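Local coordinates for protein open reading frame 2 (Aeromonas sobria, PDB 3WQB) that binds another protein, probably as the external chaperone of a secreted subtilisin-like serine protease of the same bacterium, at residues T83-A88 and G109-L114; I32-Q37 and I138-A143. All blocks are in the same frame, centred on the assembly; numbering follows the deposited sequence.

How the contacts relate
Contact 1 pairs two neighbouring inner strands of the main sheet, and contact 2 ties a separate small hairpin near the N-terminus to a third strand of that sheet, the neighbour of 83-87. Their centres are about 15 Å apart, on opposite sides of the centre of the chain, and contact 1 is nested in the long loop closed by contact 2. They meet directly: T83 O lies 2.9 Å from E139 N, a probable hydrogen bond, and L84 CD2 packs 3.6 Å from I138 CG1. Both also border the other protein of the complex, which E87 in contact 1 and E139 and S141 in contact 2 all reach through side-chain bonds.

Contact 1 of 2, residues T83-A88 and G109-L114; sequences TLLVEA and GGIALL
L84 pairs with L114 and V86 with A112 as hydrogen-bonded antiparallel pairs. The first is held by L84 N to L114 O (2.7 Å) and L114 N to L84 O, both close to straight; the second by V86 N to A112 O and A112 N to V86 O, which bend a little more. Where the strand runs out, A88 N makes only a weak, bent bond to G110 O. L85-L113 is the non-hydrogen-bonded pair between them, and E87-I111 the next one beyond V86-A112.

Apolar packing divides over the two faces. L85 and L113 lie side by side pointing the same way, and L85 CD2 sits 3.5 Å from L113 CG; CB of L85 also rests against I111 CG2 at 4.0 Å. On the other face chi1 of V86 (168°) turns CG1 anti to the backbone N, which puts CG2 beside that N and 3.8 Å from L114 CD1.

E87 OE2 is bound by a basic side chain of the other protein. Its face, with L85, I111 and L113, packs on that protein, while V86, A112 and L114 are covered by helix 90-98. Strand 136-141 flanks 83-87 and strand 102-108 flanks 111-114, the 4-1-3-2 order of a ferredoxin-like fold, as in subtilisin propeptides.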
loop_
_atom_site.group_PDB
_atom_site.type_symbol
_atom_site.label_atom_id
_atom_site.label_comp_id
_atom_site.label_asym_id
_atom_site.label_seq_id
_atom_site.Cartn_x
_atom_site.Cartn_y
_atom_site.Cartn_z
ATOM N N THR B 83 -4.927 26.034 1.978
ATOM C CA THR B 83 -3.718 25.778 2.762
ATOM C C THR B 83 -2.473 25.734 1.877
ATOM O O THR B 83 -2.504 25.199 0.767
ATOM C CB THR B 83 -3.863 24.472 3.587
ATOM O OG1 THR B 83 -4.918 24.638 4.541
ATOM C CG2 THR B 83 -2.571 24.111 4.331
ATOM N N LEU B 84 -1.398 26.334 2.384
ATOM C CA LEU B 84 -0.072 26.264 1.786
ATOM C C LEU B 84 0.845 25.500 2.723
ATOM O O LEU B 84 0.867 25.765 3.931
ATOM C CB LEU B 84 0.502 27.672 1.576
ATOM C CG LEU B 84 -0.249 28.650 0.674
ATOM C CD1 LEU B 84 0.024 30.075 1.115
ATOM C CD2 LEU B 84 0.149 28.466 -0.765
ATOM N N LEU B 85 1.592 24.549 2.173
ATOM C CA LEU B 85 2.665 23.882 2.919
ATOM C C LEU B 85 3.958 24.613 2.616
ATOM O O LEU B 85 4.272 24.874 1.457
ATOM C CB LEU B 85 2.801 22.409 2.528
ATOM C CG LEU B 85 1.594 21.469 2.609
ATOM C CD1 LEU B 85 2.095 20.040 2.563
ATOM C CD2 LEU B 85 0.724 21.675 3.835
ATOM N N VAL B 86 4.695 24.952 3.667
ATOM C CA VAL B 86 5.939 25.705 3.545
ATOM C C VAL B 86 7.032 24.997 4.343
ATOM O O VAL B 86 6.834 24.671 5.515
ATOM C CB VAL B 86 5.749 27.163 4.057
ATOM C CG1 VAL B 86 7.076 27.886 4.210
ATOM C CG2 VAL B 86 4.848 27.938 3.118
ATOM N N GLU B 87 8.175 24.748 3.707
ATOM C CA GLU B 87 9.311 24.166 4.418
ATOM C C GLU B 87 10.106 25.257 5.133
ATOM O O GLU B 87 10.930 25.950 4.531
ATOM C CB GLU B 87 10.201 23.339 3.491
ATOM C CG GLU B 87 11.213 22.488 4.251
ATOM C CD GLU B 87 11.831 21.390 3.413
ATOM O OE1 GLU B 87 11.864 21.518 2.169
ATOM O OE2 GLU B 87 12.295 20.393 4.010
ATOM N N ALA B 88 9.820 25.410 6.420
ATOM C CA ALA B 88 10.467 26.401 7.269
ATOM C C ALA B 88 10.236 25.988 8.711
ATOM O O ALA B 88 9.238 25.333 9.021
ATOM C CB ALA B 88 9.873 27.782 7.022
ATOM N N GLY B 109 7.307 18.031 11.156
ATOM C CA GLY B 109 8.464 17.624 10.369
ATOM C C GLY B 109 9.154 18.745 9.612
ATOM O O GLY B 109 9.664 18.527 8.511
ATOM N N GLY B 110 9.137 19.945 10.185
ATOM C CA GLY B 110 9.762 21.112 9.562
ATOM C C GLY B 110 8.948 21.711 8.425
ATOM O O GLY B 110 9.439 22.542 7.659
ATOM N N ILE B 111 7.697 21.283 8.315
ATOM C CA ILE B 111 6.805 21.793 7.284
ATOM C C ILE B 111 5.557 22.397 7.923
ATOM O O ILE B 111 4.838 21.734 8.667
ATOM C CB ILE B 111 6.475 20.695 6.243
ATOM C CG1 ILE B 111 7.747 20.324 5.463
ATOM C CG2 ILE B 111 5.344 21.150 5.306
ATOM C CD1 ILE B 111 7.676 18.981 4.747
ATOM N N ALA B 112 5.332 23.679 7.652
ATOM C CA ALA B 112 4.224 24.400 8.236
ATOM C C ALA B 112 3.027 24.445 7.296
ATOM O O ALA B 112 3.186 24.497 6.077
ATOM C CB ALA B 112 4.654 25.812 8.605
ATOM N N LEU B 113 1.842 24.421 7.895
ATOM C CA LEU B 113 0.586 24.623 7.195
ATOM C C LEU B 113 0.111 26.044 7.473
ATOM O O LEU B 113 -0.114 26.422 8.631
ATOM C CB LEU B 113 -0.465 23.612 7.664
ATOM C CG LEU B 113 -0.391 22.178 7.129
ATOM C CD1 LEU B 113 0.875 21.438 7.559
ATOM C CD2 LEU B 113 -1.618 21.406 7.563
ATOM N N LEU B 114 0.004 26.830 6.411
ATOM C CA LEU B 114 -0.469 28.206 6.494
ATOM C C LEU B 114 -1.770 28.321 5.717
ATOM O O LEU B 114 -1.904 27.768 4.624
ATOM C CB LEU B 114 0.580 29.174 5.930
ATOM C CG LEU B 114 2.049 29.022 6.348
ATOM C CD1 LEU B 114 2.900 30.041 5.602
ATOM C CD2 LEU B 114 2.257 29.158 7.858
#

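Contact 2 of 2, residues I32-Q37 and I138-A143; sequences IEVNGQ and IELSGA
The CA atoms of N35 and I138, 6.6 Å apart, are the nearest pair across the contact, N35 standing at the tip of a hairpin turn that meets the strand through the side chains of V34 and N35, with no strand pairing between the two. The motif is a tight beta hairpin: a type I' turn from V34 to Q37, with N35 and G36 in its two left-handed corner positions, closed by V34 N to Q37 O and Q37 N to V34 O.

The N35 carboxamide carries the polar part, and its two ends grip the backbone of a single residue. OD1 accepts I138 N at 2.9 Å from a donor tilted 20° out of the carbonyl plane, and ND2 gives a hydrogen to I138 O, also at 2.9 Å. With CG beside the backbone N (chi1 -55°), the amide reaches across to the strand, and the pair of bonds fixes which way round it sits. Next along, the backbone of E139 pairs with S81 in the main sheet.

V34 supplies the apolar part. Its CG1 touches I138 CD1 at 4.0 Å, the two side chains crossing at about a right angle, and L140 CD1 at 4.1 Å. L63, L69 and Y39 close around this cluster, and helix 122-131 covers I138. L140 also joins the two halves of the contact, its CD1 lying 4.0 Å from N35 ND2.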
loop_
_atom_site.group_PDB
_atom_site.type_symbol
_atom_site.label_atom_id
_atom_site.label_comp_id
_atom_site.label_asym_id
_atom_site.label_seq_id
_atom_site.Cartn_x
_atom_site.Cartn_y
_atom_site.Cartn_z
ATOM N N ILE B 32 -3.023 25.673 -16.558
ATOM C CA ILE B 32 -2.507 26.461 -15.448
ATOM C C ILE B 32 -1.419 25.665 -14.724
ATOM O O ILE B 32 -1.561 24.457 -14.512
ATOM C CB ILE B 32 -3.665 26.942 -14.508
ATOM C CG1 ILE B 32 -3.314 28.265 -13.807
ATOM C CG2 ILE B 32 -4.159 25.816 -13.568
ATOM C CD1 ILE B 32 -2.475 28.151 -12.561
ATOM N N GLU B 33 -0.322 26.340 -14.386
ATOM C CA GLU B 33 0.797 25.708 -13.691
ATOM C C GLU B 33 0.644 25.848 -12.182
ATOM O O GLU B 33 0.567 26.960 -11.660
ATOM C CB GLU B 33 2.137 26.308 -14.139
ATOM C CG GLU B 33 2.440 26.158 -15.630
ATOM C CD GLU B 33 2.585 24.711 -16.069
ATOM O OE1 GLU B 33 1.928 24.329 -17.062
ATOM O OE2 GLU B 33 3.351 23.958 -15.427
ATOM N N VAL B 34 0.584 24.711 -11.490
ATOM C CA VAL B 34 0.508 24.693 -10.027
ATOM C C VAL B 34 1.460 23.625 -9.505
ATOM O O VAL B 34 1.426 22.485 -9.967
ATOM C CB VAL B 34 -0.923 24.376 -9.509
ATOM C CG1 VAL B 34 -1.020 24.644 -8.004
ATOM C CG2 VAL B 34 -1.982 25.177 -10.258
ATOM N N ASN B 35 2.297 24.004 -8.540
ATOM C CA ASN B 35 3.273 23.096 -7.925
ATOM C C ASN B 35 4.186 22.390 -8.935
ATOM O O ASN B 35 4.532 21.219 -8.760
ATOM C CB ASN B 35 2.585 22.051 -7.034
ATOM C CG ASN B 35 1.693 22.669 -5.973
ATOM O OD1 ASN B 35 2.005 23.714 -5.399
ATOM N ND2 ASN B 35 0.574 22.009 -5.699
ATOM N N GLY B 36 4.552 23.106 -9.993
ATOM C CA GLY B 36 5.427 22.566 -11.033
ATOM C C GLY B 36 4.769 21.578 -11.984
ATOM O O GLY B 36 5.463 20.834 -12.684
ATOM N N GLN B 37 3.436 21.569 -12.013
ATOM C CA GLN B 37 2.680 20.684 -12.903
ATOM C C GLN B 37 1.523 21.405 -13.595
ATOM O O GLN B 37 1.033 22.424 -13.109
ATOM C CB GLN B 37 2.158 19.462 -12.148
ATOM C CG GLN B 37 3.213 18.401 -11.864
ATOM C CD GLN B 37 2.608 17.046 -11.549
ATOM O OE1 GLN B 37 1.437 16.945 -11.173
ATOM N NE2 GLN B 37 3.405 15.993 -11.704
ATOM N N ILE B 138 1.041 24.461 -2.786
ATOM C CA ILE B 138 -0.376 24.782 -2.647
ATOM C C ILE B 138 -1.142 23.472 -2.507
ATOM O O ILE B 138 -1.045 22.599 -3.374
ATOM C CB ILE B 138 -0.900 25.562 -3.877
ATOM C CG1 ILE B 138 -0.132 26.879 -4.028
ATOM C CG2 ILE B 138 -2.401 25.821 -3.751
ATOM C CD1 ILE B 138 -0.297 27.571 -5.371
ATOM N N GLU B 139 -1.878 23.317 -1.409
ATOM C CA GLU B 139 -2.638 22.080 -1.218
ATOM C C GLU B 139 -3.809 21.963 -2.189
ATOM O O GLU B 139 -4.682 22.835 -2.247
ATOM C CB GLU B 139 -3.135 21.912 0.215
ATOM C CG GLU B 139 -4.027 20.679 0.355
ATOM C CD GLU B 139 -4.411 20.369 1.774
ATOM O OE1 GLU B 139 -4.883 21.273 2.489
ATOM O OE2 GLU B 139 -4.272 19.196 2.160
ATOM N N LEU B 140 -3.806 20.875 -2.942
ATOM C CA LEU B 140 -4.888 20.543 -3.852
ATOM C C LEU B 140 -5.553 19.280 -3.324
ATOM O O LEU B 140 -4.995 18.181 -3.419
ATOM C CB LEU B 140 -4.361 20.354 -5.277
ATOM C CG LEU B 140 -3.564 21.534 -5.859
ATOM C CD1 LEU B 140 -3.004 21.192 -7.241
ATOM C CD2 LEU B 140 -4.389 22.829 -5.906
ATOM N N SER B 141 -6.740 19.458 -2.752
ATOM C CA SER B 141 -7.441 18.399 -2.036
ATOM C C SER B 141 -8.370 17.628 -2.956
ATOM O O SER B 141 -8.686 18.075 -4.056
ATOM C CB SER B 141 -8.237 18.993 -0.873
ATOM O OG SER B 141 -9.333 19.748 -1.357
ATOM N N GLY B 142 -8.800 16.458 -2.495
ATOM C CA GLY B 142 -9.705 15.621 -3.267
ATOM C C GLY B 142 -9.485 14.157 -2.979
ATOM O O GLY B 142 -8.675 13.791 -2.115
ATOM N N ALA B 143 -10.196 13.322 -3.723
ATOM C CA ALA B 143 -10.278 11.896 -3.435
ATOM C C ALA B 143 -9.128 11.106 -4.064
ATOM O O ALA B 143 -9.341 10.214 -4.882
ATOM C CB ALA B 143 -11.637 11.360 -3.883
#